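Local coordinates for 231aa long hypothetical protein-L-isoaspartate O-methyltransferase (PDB 1VBF) that probably methylates L-isoaspartyl residues of damaged proteins with S-adenosyl-L-methionine as methyl donor, a step in their repair or degradation, at residues 9-14 and 18-23; 61-66 and 85-90. One frame throughout, in Å; residues are numbered along the deposited sequence.

Interaction 1: 9-14 and 18-23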
loop_
_atom_site.group_PDB
_atom_site.type_symbol
_atom_site.label_atom_id
_atom_site.label_comp_id
_atom_site.label_asym_id
_atom_site.label_seq_id
_atom_site.Cartn_x
_atom_site.Cartn_y
_atom_site.Cartn_z
ATOM N N ARG B 9 41.649 1.040 -4.230
ATOM C CA ARG B 9 42.118 -0.227 -3.679
ATOM C C ARG B 9 41.323 -1.412 -4.258
ATOM O O ARG B 9 41.868 -2.490 -4.527
ATOM C CB ARG B 9 41.943 -0.198 -2.157
ATOM C CG ARG B 9 43.107 -0.747 -1.375
ATOM C CD ARG B 9 42.751 -0.945 0.094
ATOM N NE ARG B 9 41.925 -2.137 0.313
ATOM C CZ ARG B 9 41.620 -2.637 1.513
ATOM N NH1 ARG B 9 42.068 -2.052 2.620
ATOM N NH2 ARG B 9 40.879 -3.736 1.603
ATOM N N LYS B 10 40.026 -1.188 -4.439
ATOM C CA LYS B 10 39.108 -2.197 -4.948
ATOM C C LYS B 10 39.218 -2.509 -6.441
ATOM O O LYS B 10 38.855 -3.606 -6.857
ATOM C CB LYS B 10 37.667 -1.762 -4.679
ATOM C CG LYS B 10 37.251 -1.621 -3.226
ATOM C CD LYS B 10 35.903 -0.901 -3.187
ATOM C CE LYS B 10 35.079 -1.262 -1.964
ATOM N NZ LYS B 10 33.649 -0.841 -2.146
ATOM N N ILE B 11 39.685 -1.550 -7.245
ATOM C CA ILE B 11 39.778 -1.758 -8.690
ATOM C C ILE B 11 40.648 -2.949 -9.126
ATOM O O ILE B 11 41.843 -3.007 -8.855
ATOM C CB ILE B 11 40.248 -0.464 -9.404
ATOM C CG1 ILE B 11 39.252 0.652 -9.089
ATOM C CG2 ILE B 11 40.438 -0.709 -10.936
ATOM C CD1 ILE B 11 39.660 1.973 -9.616
ATOM N N LYS B 12 40.004 -3.888 -9.816
ATOM C CA LYS B 12 40.626 -5.109 -10.304
ATOM C C LYS B 12 41.304 -4.966 -11.666
ATOM O O LYS B 12 42.141 -5.781 -12.035
ATOM C CB LYS B 12 39.570 -6.212 -10.387
ATOM C CG LYS B 12 39.642 -7.270 -9.306
ATOM C CD LYS B 12 39.273 -6.728 -7.954
ATOM C CE LYS B 12 39.636 -7.722 -6.865
ATOM N NZ LYS B 12 39.228 -7.230 -5.516
ATOM N N THR B 13 40.933 -3.950 -12.433
ATOM C CA THR B 13 41.539 -3.753 -13.745
ATOM C C THR B 13 42.615 -2.682 -13.630
ATOM O O THR B 13 42.324 -1.504 -13.450
ATOM C CB THR B 13 40.470 -3.336 -14.769
ATOM O OG1 THR B 13 39.559 -4.419 -14.953
ATOM C CG2 THR B 13 41.096 -2.971 -16.103
ATOM N N GLN B 14 43.866 -3.108 -13.719
ATOM C CA GLN B 14 44.993 -2.196 -13.593
ATOM C C GLN B 14 44.872 -0.924 -14.413
ATOM O O GLN B 14 45.187 0.154 -13.922
ATOM C CB GLN B 14 46.310 -2.914 -13.947
ATOM C CG GLN B 14 47.558 -2.144 -13.522
ATOM C CD GLN B 14 47.422 -1.558 -12.114
ATOM O OE1 GLN B 14 46.823 -2.173 -11.228
ATOM N NE2 GLN B 14 47.985 -0.367 -11.903
ATOM N N GLU B 18 44.676 3.083 -13.064
ATOM C CA GLU B 18 45.488 4.217 -13.469
ATOM C C GLU B 18 44.669 5.370 -13.989
ATOM O O GLU B 18 44.935 6.513 -13.620
ATOM C CB GLU B 18 46.524 3.783 -14.496
ATOM C CG GLU B 18 47.398 2.718 -13.926
ATOM C CD GLU B 18 48.485 2.302 -14.856
ATOM O OE1 GLU B 18 48.185 2.011 -16.042
ATOM O OE2 GLU B 18 49.645 2.255 -14.387
ATOM N N ALA B 19 43.683 5.075 -14.839
ATOM C CA ALA B 19 42.797 6.107 -15.371
ATOM C C ALA B 19 42.071 6.814 -14.194
ATOM O O ALA B 19 42.003 8.045 -14.131
ATOM C CB ALA B 19 41.802 5.478 -16.320
ATOM N N PHE B 20 41.565 6.020 -13.247
ATOM C CA PHE B 20 40.868 6.553 -12.083
ATOM C C PHE B 20 41.741 7.495 -11.251
ATOM O O PHE B 20 41.265 8.511 -10.730
ATOM C CB PHE B 20 40.360 5.425 -11.178
ATOM C CG PHE B 20 39.562 5.932 -9.994
ATOM C CD1 PHE B 20 38.351 6.611 -10.185
ATOM C CD2 PHE B 20 40.065 5.827 -8.702
ATOM C CE1 PHE B 20 37.674 7.172 -9.120
ATOM C CE2 PHE B 20 39.390 6.392 -7.635
ATOM C CZ PHE B 20 38.199 7.063 -7.840
ATOM N N ASN B 21 43.014 7.141 -11.103
ATOM C CA ASN B 21 43.899 7.978 -10.335
ATOM C C ASN B 21 44.209 9.288 -11.053
ATOM O O ASN B 21 44.233 10.351 -10.441
ATOM C CB ASN B 21 45.202 7.263 -10.028
ATOM C CG ASN B 21 45.856 7.802 -8.777
ATOM O OD1 ASN B 21 46.073 7.069 -7.824
ATOM N ND2 ASN B 21 46.154 9.085 -8.764
ATOM N N LYS B 22 44.405 9.208 -12.361
ATOM C CA LYS B 22 44.735 10.373 -13.185
ATOM C C LYS B 22 43.631 11.421 -13.517
ATOM O O LYS B 22 43.862 12.617 -13.365
ATOM C CB LYS B 22 45.375 9.862 -14.481
ATOM C CG LYS B 22 45.626 10.924 -15.515
ATOM C CD LYS B 22 46.034 10.286 -16.825
ATOM C CE LYS B 22 45.992 11.292 -17.970
ATOM N NZ LYS B 22 46.403 10.644 -19.247
ATOM N N VAL B 23 42.449 10.982 -13.965
ATOM C CA VAL B 23 41.372 11.911 -14.332
ATOM C C VAL B 23 40.764 12.654 -13.139
ATOM O O VAL B 23 40.282 12.053 -12.185
ATOM C CB VAL B 23 40.242 11.175 -15.134
ATOM C CG1 VAL B 23 39.115 12.137 -15.479
ATOM C CG2 VAL B 23 40.821 10.561 -16.416
#

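Interaction 2: 61-66 and 85-90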
loop_
_atom_site.group_PDB
_atom_site.type_symbol
_atom_site.label_atom_id
_atom_site.label_comp_id
_atom_site.label_asym_id
_atom_site.label_seq_id
_atom_site.Cartn_x
_atom_site.Cartn_y
_atom_site.Cartn_z
ATOM N N PHE B 61 32.649 0.588 -10.144
ATOM C CA PHE B 61 32.372 -0.837 -10.062
ATOM C C PHE B 61 31.917 -1.345 -11.440
ATOM O O PHE B 61 32.377 -2.377 -11.922
ATOM C CB PHE B 61 31.284 -1.122 -9.005
ATOM C CG PHE B 61 30.838 -2.554 -8.979
ATOM C CD1 PHE B 61 31.739 -3.573 -8.654
ATOM C CD2 PHE B 61 29.555 -2.901 -9.384
ATOM C CE1 PHE B 61 31.367 -4.921 -8.744
ATOM C CE2 PHE B 61 29.168 -4.246 -9.478
ATOM C CZ PHE B 61 30.076 -5.258 -9.161
HETATM N N MSE B 62 31.016 -0.605 -12.074
HETATM C CA MSE B 62 30.526 -0.984 -13.386
HETATM C C MSE B 62 31.632 -1.026 -14.432
HETATM O O MSE B 62 31.759 -2.008 -15.177
HETATM C CB MSE B 62 29.422 -0.032 -13.803
HETATM C CG MSE B 62 28.264 -0.053 -12.825
HETATM SE SE MSE B 62 26.688 0.900 -13.417
HETATM C CE MSE B 62 26.767 2.343 -12.147
ATOM N N LEU B 63 32.443 0.030 -14.486
ATOM C CA LEU B 63 33.544 0.057 -15.442
ATOM C C LEU B 63 34.532 -1.060 -15.135
ATOM O O LEU B 63 35.040 -1.706 -16.048
ATOM C CB LEU B 63 34.265 1.401 -15.411
ATOM C CG LEU B 63 33.436 2.634 -15.802
ATOM C CD1 LEU B 63 34.365 3.827 -15.949
ATOM C CD2 LEU B 63 32.664 2.380 -17.102
ATOM N N ASP B 64 34.791 -1.308 -13.853
ATOM C CA ASP B 64 35.724 -2.363 -13.480
ATOM C C ASP B 64 35.195 -3.710 -13.969
ATOM O O ASP B 64 35.953 -4.568 -14.431
ATOM C CB ASP B 64 35.938 -2.367 -11.964
ATOM C CG ASP B 64 37.223 -3.098 -11.543
ATOM O OD1 ASP B 64 38.155 -3.235 -12.382
ATOM O OD2 ASP B 64 37.311 -3.516 -10.359
ATOM N N GLU B 65 33.885 -3.884 -13.906
ATOM C CA GLU B 65 33.260 -5.125 -14.341
ATOM C C GLU B 65 33.163 -5.238 -15.860
ATOM O O GLU B 65 32.897 -6.327 -16.380
ATOM C CB GLU B 65 31.859 -5.225 -13.745
ATOM C CG GLU B 65 31.816 -5.585 -12.268
ATOM C CD GLU B 65 32.164 -7.044 -12.023
ATOM O OE1 GLU B 65 31.565 -7.924 -12.671
ATOM O OE2 GLU B 65 33.037 -7.318 -11.179
ATOM N N LEU B 66 33.370 -4.114 -16.556
ATOM C CA LEU B 66 33.287 -4.045 -18.019
ATOM C C LEU B 66 34.473 -4.698 -18.714
ATOM O O LEU B 66 34.429 -4.968 -19.927
ATOM C CB LEU B 66 33.197 -2.588 -18.474
ATOM C CG LEU B 66 32.075 -2.107 -19.417
ATOM C CD1 LEU B 66 32.516 -0.786 -20.003
ATOM C CD2 LEU B 66 31.777 -3.088 -20.543
ATOM N N THR B 85 33.162 8.817 -19.419
ATOM C CA THR B 85 33.556 8.758 -20.810
ATOM C C THR B 85 35.073 8.929 -20.806
ATOM O O THR B 85 35.789 8.105 -21.373
ATOM C CB THR B 85 32.884 9.868 -21.639
ATOM O OG1 THR B 85 31.532 10.033 -21.204
ATOM C CG2 THR B 85 32.877 9.493 -23.125
ATOM N N ALA B 86 35.564 9.980 -20.148
ATOM C CA ALA B 86 37.008 10.202 -20.039
ATOM C C ALA B 86 37.782 8.946 -19.554
ATOM O O ALA B 86 38.750 8.544 -20.196
ATOM C CB ALA B 86 37.294 11.376 -19.107
ATOM N N LEU B 87 37.370 8.333 -18.437
ATOM C CA LEU B 87 38.045 7.137 -17.919
ATOM C C LEU B 87 38.134 6.000 -18.936
ATOM O O LEU B 87 39.124 5.263 -18.959
ATOM C CB LEU B 87 37.346 6.612 -16.665
ATOM C CG LEU B 87 37.223 7.516 -15.425
ATOM C CD1 LEU B 87 36.491 6.746 -14.337
ATOM C CD2 LEU B 87 38.601 7.972 -14.923
ATOM N N ILE B 88 37.114 5.843 -19.775
ATOM C CA ILE B 88 37.138 4.787 -20.781
ATOM C C ILE B 88 38.123 5.166 -21.903
ATOM O O ILE B 88 38.956 4.359 -22.345
ATOM C CB ILE B 88 35.726 4.570 -21.368
ATOM C CG1 ILE B 88 34.759 4.208 -20.241
ATOM C CG2 ILE B 88 35.742 3.451 -22.437
ATOM C CD1 ILE B 88 33.333 4.081 -20.686
ATOM N N ALA B 89 38.022 6.409 -22.353
ATOM C CA ALA B 89 38.887 6.933 -23.402
ATOM C C ALA B 89 40.368 6.729 -23.047
ATOM O O ALA B 89 41.199 6.441 -23.908
ATOM C CB ALA B 89 38.596 8.405 -23.601
ATOM N N GLU B 90 40.698 6.894 -21.773
ATOM C CA GLU B 90 42.065 6.691 -21.319
ATOM C C GLU B 90 42.563 5.262 -21.565
ATOM O O GLU B 90 43.714 5.050 -21.900
ATOM C CB GLU B 90 42.160 6.980 -19.828
ATOM C CG GLU B 90 41.904 8.420 -19.437
ATOM C CD GLU B 90 43.129 9.314 -19.602
ATOM O OE1 GLU B 90 44.266 8.787 -19.557
ATOM O OE2 GLU B 90 42.947 10.545 -19.754
#

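Interaction 1: 9-14 and 18-23
Gln14 and Glu18 meet through the main chain: the backbone N of Glu18 donates to the carbonyl O of Gln14 over 3.1 Å, the i to i+4 bond of the first turn of helix 14-22. Segment 9-14 carries the end of helix 4-10 and the turn that leads into this second helix, with Thr13 at the N-cap position. Segment 18-23 continues the same helix to its C-terminal end, where Val23 is the first residue to leave helical angles. The CA atoms of Ile11 and Phe20 stay 9.0 Å apart, a gap that side chains must bridge.

Ile11 does so with its far methyl. With CG1 anti to the carbonyl carbon (chi1 -59°) and the chain extended beyond it, CD1 arrives 3.9 Å from CB of Phe20 and lies almost as near to CG and CD2, at the root of the ring and oblique to it. Outside the pair, both residues also pack on Ile60 of helix 56-65, so the small apolar contact is extended by a third helix.

On the outer side, the bent Gln14 chain brings NE2 to 3.7 Å from CG of Glu18. The amide and carboxylate planes stand 68° apart, and NE2 remains 4.0 Å from OE2 of Glu18, a loose approach between exposed groups. Two short consecutive helices, 4-10 and 14-22, joined by a tight connection in the N-terminal part of the isoaspartyl methyltransferase, lie against helices 56-65 and 83-91 of its Rossmann-like domain.

Interaction 2: 61-66 and 85-90
Leu63 reaches from helix 56-65 toward helix 83-91, and both of its methyls find a partner there. From CB, which points at the other helix, the chain runs to CG, set anti to the carbonyl carbon (chi1 -62°), where it forks. One branch, CD1, ends 4.0 Å from CD1 of Leu87 and is nearly as close to CB of the same residue, at 4.1 Å. The other branch, CD2, ends 4.0 Å from CD1 of Ile88, with CG1 of Ile88 just behind at 4.2 Å. Leu63 thus divides its fork between two consecutive residues of the facing helix, crossing each side chain at about a right angle. The CA atoms of Leu63 and Ile88 are 8.0 Å apart, and the helices meet through branched side chains without any hydrogen bond between the segments.

In the chain, strand 73-77 lies between the two helices and is an inner strand of the seven-stranded mixed sheet, ordered 3-2-1-4-5-6-7, in keeping with the Rossmann-like fold of S-adenosylmethionine-dependent methyltransferases, whose commoner order is 3-2-1-4-5-7-6. Ile88 extends the apolar layer to that sheet by packing on Val95 of strand 94-99. Were Leu63 cut back to alanine, the CD1 methyls of Leu87 and Ile88 would be likely to lose their partner on helix 56-65, with a gap between the helices. The carbonyl O of Leu66 accepts a hydrogen bond from NH1 of Arg137.

Interaction 2 lies in the core, its centre about 10 Å from the centre of the chain, and all its touching residues are buried; interaction 1, its centre about 18 Å from the same point, is only partly buried. The first has a backbone bond and exposed polar chains inside helix 14-22, and one apolar contact from Ile11, just after helix 4-10, to Phe20, whereas the second joins helices 56-65 and 83-91 by hydrocarbon alone. The two share no helix but touch: the backbone N of Lys12 makes a probable 2.8 Å hydrogen bond to OD2 of Asp64, and NZ of Lys22 a salt bridge with OE1 of Glu90. Polar ties therefore fasten the outer pair onto both inner helices.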